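Local coordinates for protein DNA endonuclease i-cvui (Chlorella vulgaris, PDB 5A77) that probably acts as an intron-homing endonuclease of the LAGLIDADG family, binding a long DNA target and cutting both of its strands with the help of magnesium, at residues B[26-39]-B[143-157]. Numbering follows the deposited sequence.
Sequences NAQIVSREDYLLKY and RTILAENVRECLKKL. With nucleotides of chain F; nucleotides of chain C.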
# COMPACT_ATOMS: atom_id res chain seq x y z
N ASN B 26 4.12 4.50 13.97
CA ASN B 26 5.44 4.82 14.49
C ASN B 26 5.43 5.36 15.91
O ASN B 26 4.37 5.68 16.47
CB ASN B 26 6.14 5.83 13.56
CG ASN B 26 7.66 5.76 13.64
OD1 ASN B 26 8.21 4.81 14.19
ND2 ASN B 26 8.33 6.75 13.07
N ALA B 27 6.61 5.44 16.49
CA ALA B 27 6.80 6.01 17.81
C ALA B 27 8.19 6.61 17.85
O ALA B 27 9.19 5.89 17.77
CB ALA B 27 6.64 4.96 18.88
N GLN B 28 8.23 7.93 17.93
CA GLN B 28 9.48 8.69 17.93
C GLN B 28 9.73 9.38 19.26
O GLN B 28 8.80 9.84 19.92
CB GLN B 28 9.48 9.74 16.82
CG GLN B 28 8.87 9.28 15.54
CD GLN B 28 8.25 10.41 14.77
OE1 GLN B 28 7.02 10.52 14.69
NE2 GLN B 28 9.08 11.27 14.19
N ILE B 29 11.00 9.48 19.61
CA ILE B 29 11.41 10.34 20.70
C ILE B 29 11.77 11.72 20.14
O ILE B 29 12.77 11.86 19.44
CB ILE B 29 12.61 9.75 21.44
CG1 ILE B 29 12.24 8.38 22.01
CG2 ILE B 29 13.07 10.70 22.55
CD1 ILE B 29 13.42 7.51 22.37
N VAL B 30 10.96 12.74 20.43
CA VAL B 30 11.32 14.07 19.97
C VAL B 30 11.78 14.93 21.14
O VAL B 30 11.22 14.90 22.25
CB VAL B 30 10.17 14.79 19.21
CG1 VAL B 30 9.58 13.88 18.14
CG2 VAL B 30 9.08 15.30 20.16
N SER B 31 12.84 15.68 20.87
CA SER B 31 13.35 16.63 21.84
C SER B 31 12.46 17.87 21.85
O SER B 31 12.19 18.46 20.81
CB SER B 31 14.79 17.00 21.51
OG SER B 31 14.82 17.93 20.44
N ARG B 32 12.00 18.24 23.03
CA ARG B 32 11.19 19.43 23.23
C ARG B 32 11.84 20.24 24.36
O ARG B 32 11.80 19.83 25.52
CB ARG B 32 9.75 19.06 23.58
CG ARG B 32 9.00 18.29 22.52
CD ARG B 32 8.84 19.09 21.24
NE ARG B 32 8.15 20.35 21.45
CZ ARG B 32 7.68 21.12 20.47
NH1 ARG B 32 7.80 20.74 19.20
NH2 ARG B 32 7.07 22.27 20.76
N GLU B 33 12.43 21.38 24.02
CA GLU B 33 13.29 22.08 24.98
C GLU B 33 12.52 22.73 26.12
O GLU B 33 13.10 23.04 27.15
CB GLU B 33 14.14 23.13 24.26
CG GLU B 33 15.61 22.74 24.13
CD GLU B 33 16.27 23.33 22.90
OE1 GLU B 33 16.51 24.56 22.90
OE2 GLU B 33 16.53 22.59 21.93
N ASP B 34 11.22 22.93 25.94
CA ASP B 34 10.40 23.52 27.00
C ASP B 34 9.85 22.45 27.94
O ASP B 34 9.19 22.77 28.94
CB ASP B 34 9.25 24.36 26.42
CG ASP B 34 8.63 23.75 25.17
OD1 ASP B 34 8.37 22.52 25.16
OD2 ASP B 34 8.36 24.50 24.20
N TYR B 35 10.12 21.18 27.63
CA TYR B 35 9.72 20.06 28.49
C TYR B 35 10.65 19.97 29.70
O TYR B 35 11.86 20.15 29.56
CB TYR B 35 9.77 18.73 27.73
CG TYR B 35 8.49 18.29 27.04
CD1 TYR B 35 7.77 19.15 26.22
CD2 TYR B 35 8.02 16.97 27.18
CE1 TYR B 35 6.61 18.74 25.56
CE2 TYR B 35 6.86 16.54 26.54
CZ TYR B 35 6.16 17.43 25.72
OH TYR B 35 5.02 17.01 25.09
N LEU B 36 10.07 19.69 30.87
CA LEU B 36 10.86 19.44 32.09
C LEU B 36 11.92 18.37 31.88
O LEU B 36 13.08 18.58 32.20
CB LEU B 36 9.96 19.04 33.26
CG LEU B 36 10.06 20.01 34.44
CD1 LEU B 36 9.69 21.40 33.99
CD2 LEU B 36 9.21 19.58 35.62
N LEU B 37 11.50 17.24 31.32
CA LEU B 37 12.38 16.09 31.01
C LEU B 37 12.93 16.11 29.57
O LEU B 37 13.39 15.09 29.08
CB LEU B 37 11.64 14.78 31.23
CG LEU B 37 10.79 14.70 32.50
CD1 LEU B 37 9.99 13.42 32.54
CD2 LEU B 37 11.69 14.80 33.70
N LYS B 38 12.82 17.25 28.89
CA LYS B 38 13.46 17.44 27.58
C LYS B 38 12.95 16.57 26.41
O LYS B 38 13.26 16.85 25.25
CB LYS B 38 14.98 17.23 27.70
CG LYS B 38 15.67 18.22 28.61
CD LYS B 38 15.56 19.62 28.05
CE LYS B 38 15.98 20.67 29.07
NZ LYS B 38 15.85 22.03 28.49
N TYR B 39 12.19 15.51 26.70
CA TYR B 39 11.75 14.62 25.62
C TYR B 39 10.29 14.22 25.69
O TYR B 39 9.71 14.05 26.77
CB TYR B 39 12.62 13.34 25.58
CG TYR B 39 14.05 13.57 25.14
CD1 TYR B 39 14.38 13.69 23.80
CD2 TYR B 39 15.07 13.66 26.07
CE1 TYR B 39 15.69 13.90 23.41
CE2 TYR B 39 16.38 13.87 25.68
CZ TYR B 39 16.69 13.98 24.35
OH TYR B 39 17.99 14.19 23.96
N ARG B 143 16.88 7.40 12.15
CA ARG B 143 16.76 7.93 13.52
C ARG B 143 18.04 7.90 14.35
O ARG B 143 18.67 6.87 14.52
CB ARG B 143 15.46 7.49 14.26
CG ARG B 143 15.46 6.20 15.06
CD ARG B 143 14.29 6.12 16.05
NE ARG B 143 13.07 5.54 15.50
CZ ARG B 143 11.92 5.34 16.13
NH1 ARG B 143 11.74 5.62 17.38
NH2 ARG B 143 10.91 4.83 15.49
N THR B 144 18.44 9.08 14.79
CA THR B 144 19.62 9.32 15.60
C THR B 144 19.26 9.24 17.08
O THR B 144 20.07 8.82 17.90
CB THR B 144 20.23 10.69 15.29
OG1 THR B 144 19.31 11.72 15.68
CG2 THR B 144 20.52 10.81 13.80
N ILE B 145 18.02 9.61 17.40
CA ILE B 145 17.59 9.83 18.79
C ILE B 145 17.00 8.58 19.50
O ILE B 145 15.87 8.16 19.25
CB ILE B 145 16.59 11.02 18.83
CG1 ILE B 145 16.35 11.51 20.24
CG2 ILE B 145 15.28 10.72 18.10
CD1 ILE B 145 15.86 12.93 20.21
N LEU B 146 17.78 7.97 20.37
CA LEU B 146 17.36 6.71 20.98
C LEU B 146 17.14 6.83 22.49
O LEU B 146 17.41 7.89 23.08
CB LEU B 146 18.39 5.62 20.70
CG LEU B 146 18.46 5.13 19.26
CD1 LEU B 146 19.92 5.08 18.82
CD2 LEU B 146 17.76 3.78 19.11
N ALA B 147 16.64 5.76 23.10
CA ALA B 147 16.39 5.75 24.54
C ALA B 147 17.64 6.11 25.33
O ALA B 147 17.55 6.88 26.29
CB ALA B 147 15.87 4.40 24.98
N GLU B 148 18.80 5.58 24.92
CA GLU B 148 20.06 5.85 25.62
C GLU B 148 20.34 7.35 25.75
O GLU B 148 20.98 7.78 26.71
CB GLU B 148 21.24 5.17 24.90
CG GLU B 148 21.93 4.04 25.66
CD GLU B 148 22.10 4.30 27.17
OE1 GLU B 148 22.85 5.22 27.56
OE2 GLU B 148 21.49 3.55 27.97
N ASN B 149 19.86 8.14 24.79
CA ASN B 149 20.00 9.59 24.88
C ASN B 149 19.12 10.14 26.00
O ASN B 149 19.59 10.89 26.87
CB ASN B 149 19.66 10.26 23.55
CG ASN B 149 20.57 9.80 22.42
OD1 ASN B 149 20.16 9.76 21.26
ND2 ASN B 149 21.80 9.46 22.76
N VAL B 150 17.84 9.75 25.99
CA VAL B 150 16.90 10.16 27.02
C VAL B 150 17.39 9.76 28.42
O VAL B 150 17.46 10.60 29.33
CB VAL B 150 15.51 9.55 26.76
CG1 VAL B 150 14.59 9.75 27.94
CG2 VAL B 150 14.92 10.17 25.54
N ARG B 151 17.75 8.49 28.58
CA ARG B 151 18.14 7.98 29.89
C ARG B 151 19.32 8.77 30.43
O ARG B 151 19.36 9.14 31.61
CB ARG B 151 18.47 6.49 29.84
CG ARG B 151 19.88 6.15 30.25
CD ARG B 151 20.08 4.65 30.36
NE ARG B 151 21.43 4.33 30.81
CZ ARG B 151 21.81 4.40 32.08
NH1 ARG B 151 20.93 4.78 33.00
NH2 ARG B 151 23.05 4.09 32.44
N GLU B 152 20.28 9.08 29.57
CA GLU B 152 21.50 9.69 30.07
C GLU B 152 21.31 11.15 30.44
O GLU B 152 21.87 11.61 31.43
CB GLU B 152 22.63 9.49 29.05
CG GLU B 152 24.00 9.65 29.68
CD GLU B 152 24.43 8.48 30.60
OE1 GLU B 152 23.67 7.50 30.82
OE2 GLU B 152 25.56 8.59 31.13
N CYS B 153 20.50 11.86 29.66
CA CYS B 153 20.22 13.26 29.91
C CYS B 153 19.25 13.40 31.09
O CYS B 153 19.27 14.39 31.82
CB CYS B 153 19.64 13.92 28.66
SG CYS B 153 18.81 15.50 28.88
N LEU B 154 18.41 12.38 31.28
CA LEU B 154 17.58 12.28 32.47
C LEU B 154 18.48 12.16 33.68
O LEU B 154 18.23 12.77 34.73
CB LEU B 154 16.65 11.07 32.39
CG LEU B 154 15.37 11.19 31.57
CD1 LEU B 154 14.57 9.89 31.60
CD2 LEU B 154 14.51 12.36 32.04
N LYS B 155 19.53 11.36 33.53
CA LYS B 155 20.53 11.16 34.57
C LYS B 155 21.14 12.50 34.98
O LYS B 155 21.34 12.75 36.16
CB LYS B 155 21.61 10.19 34.09
CG LYS B 155 21.94 9.09 35.06
CD LYS B 155 21.62 7.71 34.49
CE LYS B 155 22.50 6.66 35.18
NZ LYS B 155 21.79 5.40 35.54
N LYS B 156 21.42 13.34 33.99
CA LYS B 156 22.05 14.65 34.23
C LYS B 156 21.09 15.74 34.68
O LYS B 156 21.53 16.82 35.08
CB LYS B 156 22.80 15.14 32.98
CG LYS B 156 23.52 14.05 32.24
CD LYS B 156 24.39 14.57 31.10
CE LYS B 156 25.64 13.72 30.96
NZ LYS B 156 25.29 12.27 31.14
N LEU B 157 19.79 15.49 34.62
CA LEU B 157 18.83 16.46 35.15
C LEU B 157 18.65 16.21 36.63
O LEU B 157 17.96 16.97 37.32
CB LEU B 157 17.49 16.37 34.42
CG LEU B 157 17.61 17.00 33.04
CD1 LEU B 157 16.40 16.67 32.17
CD2 LEU B 157 17.80 18.51 33.17
P DC F 3 11.76 6.05 11.90
OP1 DC F 3 13.21 6.00 12.17
OP2 DC F 3 10.89 4.95 12.37
O5' DC F 3 11.09 7.41 12.42
C5' DC F 3 11.88 8.45 12.98
C4' DC F 3 12.75 9.12 11.94
O4' DC F 3 12.02 9.24 10.70
C3' DC F 3 13.19 10.53 12.30
O3' DC F 3 14.42 10.48 13.05
C2' DC F 3 13.37 11.20 10.95
C1' DC F 3 12.33 10.48 10.07
N1 DC F 3 11.04 11.24 9.83
C2 DC F 3 11.06 12.45 9.12
O2 DC F 3 12.14 12.89 8.71
N3 DC F 3 9.89 13.11 8.90
C4 DC F 3 8.74 12.60 9.35
N4 DC F 3 7.62 13.27 9.10
C5 DC F 3 8.70 11.37 10.07
C6 DC F 3 9.85 10.73 10.28
P DC C 2 6.20 19.44 31.78
OP1 DC C 2 6.12 19.01 33.19
OP2 DC C 2 7.42 19.19 30.97
O5' DC C 2 4.92 18.83 31.04
C5' DC C 2 4.88 18.72 29.62
C4' DC C 2 3.45 18.79 29.12
O4' DC C 2 3.15 20.17 28.76
C3' DC C 2 3.15 17.94 27.89
O3' DC C 2 1.95 17.18 28.05
C2' DC C 2 3.03 18.95 26.74
C1' DC C 2 2.66 20.25 27.45
N1 DC C 2 3.27 21.44 26.77
C2 DC C 2 2.48 22.22 25.94
O2 DC C 2 1.28 21.94 25.81
N3 DC C 2 3.05 23.27 25.31
C4 DC C 2 4.35 23.53 25.47
N4 DC C 2 4.87 24.59 24.82
C5 DC C 2 5.17 22.73 26.31
C6 DC C 2 4.60 21.70 26.92
P DG F 4 14.54 11.23 14.47
OP1 DG F 4 15.79 10.82 15.13
OP2 DG F 4 13.24 11.11 15.18
O5' DG F 4 14.78 12.74 14.07
C5' DG F 4 15.87 13.08 13.24
C4' DG F 4 15.71 14.49 12.75
O4' DG F 4 14.49 14.55 11.94
C3' DG F 4 15.54 15.51 13.88
O3' DG F 4 16.26 16.71 13.61
C2' DG F 4 14.04 15.76 13.91
C1' DG F 4 13.63 15.55 12.46
N9 DG F 4 12.24 15.12 12.37
C8 DG F 4 11.65 14.07 13.03
N7 DG F 4 10.37 13.96 12.81
C5 DG F 4 10.09 15.02 11.95
C6 DG F 4 8.87 15.42 11.38
O6 DG F 4 7.76 14.89 11.51
N1 DG F 4 9.01 16.55 10.58
C2 DG F 4 10.20 17.22 10.37
N2 DG F 4 10.15 18.29 9.58
N3 DG F 4 11.35 16.85 10.90
C4 DG F 4 11.22 15.75 11.68
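The Y39 ring carries the CG2 methyl of V150 over one face, 3.7 Å from the ring centroid and 22° off its normal, a CH-pi contact in which a broad aromatic face takes a methyl of a beta-branched residue; I145 CD1 sits at the ring edge near CE1. The first torsion of Y39, chi1 -69°, puts CG beside the backbone N and carries the ring toward helix 147-156. The R143 guanidinium is met edge-on by N26 OD1, the A27 carbonyl oxygen and OP2 of DC3 of chain F. R143 NH1 donates to A27 O at 2.6 Å, in the carbonyl plane, and NH2 adds a weak bond to the same oxygen. R143 NH2 also donates a hydrogen bond to OP2 of DC3 of chain F at 3.1 Å; arginine suits this place because its spread of N-H groups can grip backbone and phosphate together. The Y35 ring has C5' of DC2 of chain C over the centre of one face, R32 CG against the opposite face toward the rim, and D34 OD1 at the edge in plane. From strand 23-31, N26 turns its amide 76° from the guanidinium plane, and its ND2, a donor suited to the DNA backbone, bonds O5' of DC3 at 2.9 Å.

Away from R143 the contact is largely apolar. I29 lays CG2 against V150 CG2 at 3.6 Å and sends CD1 to the start of the helix, its branched shape serving two neighbours. L37 CB packs on L154 CD2 at 3.8 Å, and L157 CD1 lies against the aliphatic part of K38.

Hydrophobic packing thus joins the C-terminal helix to the DNA-reading strand and its loop, while R143 probably offsets phosphate charge.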